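Local structure of peptide chain release factor subunit 1 (Aeropyrum pernix, 3AGK) at residues F199-V211 / A230-L244. The protein probably directs the termination of translation, recognising the stop codons UAA, UAG and UGA as a class 1 release factor that partners a GTP-binding subunit. Numbering follows the deposited sequence.
Sequences FKKVGEEASNLLV and AKQEFVEGNYLDYRL
An aromatic cluster of Phe199, Phe234 and Tyr239 opens this contact in eRF1 domain 2, where the long helix 188-215 packs on helix 230-236, the loop after it and the start of helix 242-245. Phe199 takes part in two edge-to-face pairs: it offers a face to the edge of Phe234, with planes at 81°, and turns its own edge toward the face of Tyr239, centroids 5.4 Å apart. Phe199 CB lies squarely over the Tyr239 ring, 3.4 Å from the centroid, a CH-pi contact; from there CG, anti to the carbonyl carbon (chi1 -77°), carries the ring on to meet Phe234. Lys200 CG meets the Tyr239 ring at its edge, and the Tyr239 hydroxyl is hydrogen-bonded to the Asp196 carboxylate. One turn on, Gly203 lets the loop come close, since a CB here would run into Tyr239 O: its CA lies 3.2 Å from that oxygen in a CA-H...O contact, and a water donates to both Lys200 O and Tyr239 O. Ser207 OG donates to Gly203 O (2.9 Å) while accepting from Asp241 N (3.1 Å, 151°). Gly203 O also accepts the helical bond from Ser207 N, the two donors coming from opposite faces of its plane. Farther along, Leu244 is a knob among Ala206, Ser207, Leu210 and Val211, and Val211 CG1 sits 3.5 Å from Arg243 CZ, over one guanidinium face. Salt bridges to Glu215 and, weakly angled, to Asp241 probably help hold that guanidinium. Phe199 and Phe234 also reach Val148; ring packing thus joins both helices, loop and sheet, while the one direct hydrogen bond between the segments ends on the Ser207 hydroxyl.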
loop_
_atom_site.group_PDB
_atom_site.type_symbol
_atom_site.label_atom_id
_atom_site.label_comp_id
_atom_site.label_asym_id
_atom_site.label_seq_id
_atom_site.Cartn_x
_atom_site.Cartn_y
_atom_site.Cartn_z
ATOM N N PHE A 199 21.462 -17.773 1.804
ATOM C CA PHE A 199 21.216 -16.891 0.659
ATOM C C PHE A 199 20.118 -17.418 -0.238
ATOM O O PHE A 199 19.394 -16.636 -0.849
ATOM C CB PHE A 199 22.489 -16.660 -0.157
ATOM C CG PHE A 199 23.441 -15.692 0.477
ATOM C CD1 PHE A 199 23.065 -14.972 1.621
ATOM C CD2 PHE A 199 24.705 -15.497 -0.055
ATOM C CE1 PHE A 199 23.943 -14.079 2.220
ATOM C CE2 PHE A 199 25.596 -14.601 0.541
ATOM C CZ PHE A 199 25.205 -13.881 1.682
ATOM N N LYS A 200 19.996 -18.742 -0.323
ATOM C CA LYS A 200 18.916 -19.349 -1.090
ATOM C C LYS A 200 17.574 -19.133 -0.410
ATOM O O LYS A 200 16.582 -18.870 -1.076
ATOM C CB LYS A 200 19.155 -20.854 -1.322
ATOM C CG LYS A 200 20.109 -21.152 -2.483
ATOM C CD LYS A 200 20.678 -22.587 -2.426
ATOM C CE LYS A 200 21.758 -22.769 -3.492
ATOM N NZ LYS A 200 22.386 -24.122 -3.495
ATOM N N LYS A 201 17.546 -19.279 0.912
ATOM C CA LYS A 201 16.354 -18.958 1.689
ATOM C C LYS A 201 15.944 -17.478 1.469
ATOM O O LYS A 201 14.796 -17.188 1.164
ATOM C CB LYS A 201 16.606 -19.236 3.171
ATOM C CG LYS A 201 15.357 -19.274 4.046
ATOM C CD LYS A 201 15.723 -19.378 5.536
ATOM C CE LYS A 201 16.984 -20.227 5.752
ATOM N NZ LYS A 201 17.571 -20.099 7.135
ATOM N N VAL A 202 16.892 -16.555 1.619
ATOM C CA VAL A 202 16.628 -15.134 1.390
ATOM C C VAL A 202 16.138 -14.907 -0.034
ATOM O O VAL A 202 15.132 -14.224 -0.254
ATOM C CB VAL A 202 17.885 -14.287 1.657
ATOM C CG1 VAL A 202 17.614 -12.756 1.422
ATOM C CG2 VAL A 202 18.378 -14.546 3.076
ATOM N N GLY A 203 16.842 -15.499 -0.996
ATOM C CA GLY A 203 16.461 -15.408 -2.396
ATOM C C GLY A 203 15.047 -15.878 -2.668
ATOM O O GLY A 203 14.266 -15.184 -3.327
ATOM N N GLU A 204 14.716 -17.068 -2.162
ATOM C CA GLU A 204 13.361 -17.606 -2.281
ATOM C C GLU A 204 12.297 -16.753 -1.587
ATOM O O GLU A 204 11.238 -16.477 -2.151
ATOM C CB GLU A 204 13.309 -19.024 -1.720
ATOM C CG GLU A 204 13.835 -20.068 -2.677
ATOM C CD GLU A 204 13.963 -21.433 -2.015
ATOM O OE1 GLU A 204 13.381 -21.601 -0.919
ATOM O OE2 GLU A 204 14.657 -22.310 -2.583
ATOM N N GLU A 205 12.578 -16.363 -0.351
ATOM C CA GLU A 205 11.683 -15.502 0.389
ATOM C C GLU A 205 11.430 -14.186 -0.383
ATOM O O GLU A 205 10.285 -13.808 -0.614
ATOM C CB GLU A 205 12.278 -15.209 1.760
ATOM C CG GLU A 205 11.282 -14.650 2.716
ATOM C CD GLU A 205 10.123 -15.601 2.934
ATOM O OE1 GLU A 205 9.057 -15.392 2.308
ATOM O OE2 GLU A 205 10.292 -16.563 3.722
ATOM N N ALA A 206 12.504 -13.515 -0.799
ATOM C CA ALA A 206 12.386 -12.265 -1.552
ATOM C C ALA A 206 11.550 -12.466 -2.811
ATOM O O ALA A 206 10.611 -11.716 -3.075
ATOM C CB ALA A 206 13.766 -11.728 -1.912
ATOM N N SER A 207 11.896 -13.493 -3.582
ATOM C CA SER A 207 11.174 -13.804 -4.812
ATOM C C SER A 207 9.674 -14.082 -4.609
ATOM O O SER A 207 8.833 -13.608 -5.392
ATOM C CB SER A 207 11.851 -14.963 -5.556
ATOM O OG SER A 207 13.173 -14.612 -5.960
ATOM N N ASN A 208 9.331 -14.845 -3.572
ATOM C CA ASN A 208 7.921 -15.093 -3.283
ATOM C C ASN A 208 7.165 -13.802 -2.969
ATOM O O ASN A 208 5.993 -13.650 -3.326
ATOM C CB ASN A 208 7.766 -16.070 -2.124
ATOM C CG ASN A 208 8.139 -17.491 -2.508
ATOM O OD1 ASN A 208 8.370 -18.322 -1.638
ATOM N ND2 ASN A 208 8.206 -17.774 -3.815
ATOM N N LEU A 209 7.841 -12.879 -2.296
ATOM C CA LEU A 209 7.217 -11.614 -1.907
ATOM C C LEU A 209 7.184 -10.573 -3.025
ATOM O O LEU A 209 6.215 -9.834 -3.152
ATOM C CB LEU A 209 7.916 -11.040 -0.678
ATOM C CG LEU A 209 7.698 -11.871 0.591
ATOM C CD1 LEU A 209 8.720 -11.502 1.635
ATOM C CD2 LEU A 209 6.267 -11.687 1.120
ATOM N N LEU A 210 8.232 -10.519 -3.840
ATOM C CA LEU A 210 8.421 -9.380 -4.742
ATOM C C LEU A 210 8.049 -9.663 -6.202
ATOM O O LEU A 210 7.545 -8.779 -6.904
ATOM C CB LEU A 210 9.863 -8.851 -4.645
ATOM C CG LEU A 210 10.253 -7.700 -3.694
ATOM C CD1 LEU A 210 9.150 -7.268 -2.719
ATOM C CD2 LEU A 210 11.585 -7.955 -2.966
ATOM N N VAL A 211 8.280 -10.888 -6.658
ATOM C CA VAL A 211 8.001 -11.236 -8.056
ATOM C C VAL A 211 6.538 -11.026 -8.503
ATOM O O VAL A 211 6.294 -10.558 -9.608
ATOM C CB VAL A 211 8.471 -12.670 -8.396
ATOM C CG1 VAL A 211 7.823 -13.166 -9.711
ATOM C CG2 VAL A 211 10.004 -12.731 -8.450
ATOM N N ALA A 230 28.576 -9.137 1.839
ATOM C CA ALA A 230 27.564 -10.176 1.617
ATOM C C ALA A 230 26.584 -9.861 0.473
ATOM O O ALA A 230 26.203 -10.762 -0.298
ATOM C CB ALA A 230 26.821 -10.492 2.900
ATOM N N LYS A 231 26.190 -8.592 0.356
ATOM C CA LYS A 231 25.216 -8.171 -0.652
ATOM C C LYS A 231 25.759 -8.332 -2.079
ATOM O O LYS A 231 25.003 -8.625 -3.010
ATOM C CB LYS A 231 24.780 -6.713 -0.403
ATOM C CG LYS A 231 25.962 -5.722 -0.417
ATOM C CD LYS A 231 25.527 -4.283 -0.154
ATOM C CE LYS A 231 26.738 -3.346 -0.076
ATOM N NZ LYS A 231 27.351 -3.356 1.278
ATOM N N GLN A 232 27.064 -8.125 -2.250
ATOM C CA GLN A 232 27.709 -8.358 -3.541
ATOM C C GLN A 232 27.649 -9.855 -3.892
ATOM O O GLN A 232 27.299 -10.232 -5.019
ATOM C CB GLN A 232 29.175 -7.889 -3.531
ATOM C CG GLN A 232 29.368 -6.381 -3.313
ATOM C CD GLN A 232 30.735 -5.885 -3.776
ATOM O OE1 GLN A 232 31.468 -6.614 -4.448
ATOM N NE2 GLN A 232 31.080 -4.639 -3.421
ATOM N N GLU A 233 27.977 -10.700 -2.914
ATOM C CA GLU A 233 27.896 -12.144 -3.102
ATOM C C GLU A 233 26.457 -12.540 -3.425
ATOM O O GLU A 233 26.202 -13.299 -4.360
ATOM C CB GLU A 233 28.428 -12.886 -1.859
ATOM C CG GLU A 233 29.919 -12.590 -1.575
ATOM C CD GLU A 233 30.488 -13.268 -0.308
ATOM O OE1 GLU A 233 29.723 -13.639 0.611
ATOM O OE2 GLU A 233 31.728 -13.406 -0.236
ATOM N N PHE A 234 25.514 -11.991 -2.676
ATOM C CA PHE A 234 24.105 -12.334 -2.859
ATOM C C PHE A 234 23.633 -12.014 -4.271
ATOM O O PHE A 234 22.898 -12.790 -4.888
ATOM C CB PHE A 234 23.244 -11.563 -1.855
ATOM C CG PHE A 234 21.779 -11.828 -1.992
ATOM C CD1 PHE A 234 21.228 -13.026 -1.526
ATOM C CD2 PHE A 234 20.946 -10.883 -2.577
ATOM C CE1 PHE A 234 19.865 -13.285 -1.645
ATOM C CE2 PHE A 234 19.591 -11.123 -2.697
ATOM C CZ PHE A 234 19.046 -12.332 -2.229
ATOM N N VAL A 235 24.050 -10.857 -4.776
ATOM C CA VAL A 235 23.618 -10.416 -6.089
ATOM C C VAL A 235 24.302 -11.182 -7.220
ATOM O O VAL A 235 23.697 -11.487 -8.243
ATOM C CB VAL A 235 23.804 -8.885 -6.261
ATOM C CG1 VAL A 235 23.850 -8.525 -7.701
ATOM C CG2 VAL A 235 22.654 -8.163 -5.585
ATOM N N GLU A 236 25.559 -11.531 -7.029
ATOM C CA GLU A 236 26.272 -12.252 -8.079
ATOM C C GLU A 236 25.839 -13.717 -8.244
ATOM O O GLU A 236 26.006 -14.295 -9.313
ATOM C CB GLU A 236 27.772 -12.163 -7.841
ATOM C CG GLU A 236 28.304 -10.747 -7.933
ATOM C CD GLU A 236 29.791 -10.675 -7.642
ATOM O OE1 GLU A 236 30.313 -11.602 -6.976
ATOM O OE2 GLU A 236 30.431 -9.693 -8.077
ATOM N N GLY A 237 25.294 -14.313 -7.186
ATOM C CA GLY A 237 24.837 -15.690 -7.232
ATOM C C GLY A 237 23.457 -15.818 -7.861
ATOM O O GLY A 237 22.942 -14.854 -8.424
ATOM N N ASN A 238 22.864 -17.009 -7.755
ATOM C CA ASN A 238 21.582 -17.314 -8.390
ATOM C C ASN A 238 20.384 -17.091 -7.484
ATOM O O ASN A 238 19.242 -17.399 -7.848
ATOM C CB ASN A 238 21.575 -18.768 -8.879
ATOM C CG ASN A 238 22.182 -18.909 -10.245
ATOM O OD1 ASN A 238 22.459 -17.902 -10.910
ATOM N ND2 ASN A 238 22.402 -20.157 -10.684
ATOM N N TYR A 239 20.650 -16.558 -6.301
ATOM C CA TYR A 239 19.633 -16.479 -5.257
ATOM C C TYR A 239 18.379 -15.728 -5.668
ATOM O O TYR A 239 17.254 -16.185 -5.423
ATOM C CB TYR A 239 20.256 -15.890 -3.992
ATOM C CG TYR A 239 21.565 -16.599 -3.688
ATOM C CD1 TYR A 239 22.785 -15.949 -3.817
ATOM C CD2 TYR A 239 21.575 -17.953 -3.331
ATOM C CE1 TYR A 239 23.987 -16.622 -3.568
ATOM C CE2 TYR A 239 22.765 -18.626 -3.064
ATOM C CZ TYR A 239 23.964 -17.958 -3.193
ATOM O OH TYR A 239 25.139 -18.609 -2.940
ATOM N N LEU A 240 18.573 -14.584 -6.302
ATOM C CA LEU A 240 17.467 -13.701 -6.626
ATOM C C LEU A 240 16.855 -14.087 -7.970
ATOM O O LEU A 240 17.565 -14.194 -8.972
ATOM C CB LEU A 240 17.974 -12.266 -6.666
ATOM C CG LEU A 240 16.986 -11.146 -6.356
ATOM C CD1 LEU A 240 16.329 -11.383 -5.006
ATOM C CD2 LEU A 240 17.696 -9.787 -6.402
ATOM N N ASP A 241 15.542 -14.314 -7.987
ATOM C CA ASP A 241 14.822 -14.560 -9.238
ATOM C C ASP A 241 15.215 -13.537 -10.315
ATOM O O ASP A 241 15.332 -12.347 -10.038
ATOM C CB ASP A 241 13.303 -14.524 -9.013
ATOM C CG ASP A 241 12.508 -14.861 -10.281
ATOM O OD1 ASP A 241 11.840 -15.913 -10.302
ATOM O OD2 ASP A 241 12.545 -14.083 -11.259
ATOM N N TYR A 242 15.401 -14.016 -11.542
ATOM C CA TYR A 242 15.804 -13.172 -12.659
ATOM C C TYR A 242 14.859 -11.994 -12.930
ATOM O O TYR A 242 15.314 -10.929 -13.357
ATOM C CB TYR A 242 15.967 -14.007 -13.936
ATOM C CG TYR A 242 14.656 -14.427 -14.570
ATOM C CD1 TYR A 242 13.968 -15.551 -14.118
ATOM C CD2 TYR A 242 14.113 -13.712 -15.629
ATOM C CE1 TYR A 242 12.765 -15.946 -14.703
ATOM C CE2 TYR A 242 12.915 -14.098 -16.220
ATOM C CZ TYR A 242 12.244 -15.213 -15.751
ATOM O OH TYR A 242 11.058 -15.595 -16.335
ATOM N N ARG A 243 13.553 -12.175 -12.702
ATOM C CA ARG A 243 12.612 -11.052 -12.845
ATOM C C ARG A 243 12.971 -9.907 -11.915
ATOM O O ARG A 243 12.746 -8.746 -12.252
ATOM C CB ARG A 243 11.163 -11.467 -12.597
ATOM C CG ARG A 243 10.603 -12.376 -13.660
ATOM C CD ARG A 243 10.453 -13.763 -13.112
ATOM N NE ARG A 243 9.060 -14.157 -13.004
ATOM C CZ ARG A 243 8.656 -15.251 -12.373
ATOM N NH1 ARG A 243 7.368 -15.556 -12.315
ATOM N NH2 ARG A 243 9.545 -16.034 -11.791
ATOM N N LEU A 244 13.521 -10.230 -10.745
ATOM C CA LEU A 244 13.946 -9.188 -9.817
ATOM C C LEU A 244 15.337 -8.668 -10.183
ATOM O O LEU A 244 15.638 -7.473 -10.049
ATOM C CB LEU A 244 13.936 -9.710 -8.386
ATOM C CG LEU A 244 12.574 -10.142 -7.840
ATOM C CD1 LEU A 244 12.678 -10.427 -6.350
ATOM C CD2 LEU A 244 11.540 -9.061 -8.101
HETATM O O HOH W 1 17.453 -18.758 -3.747
#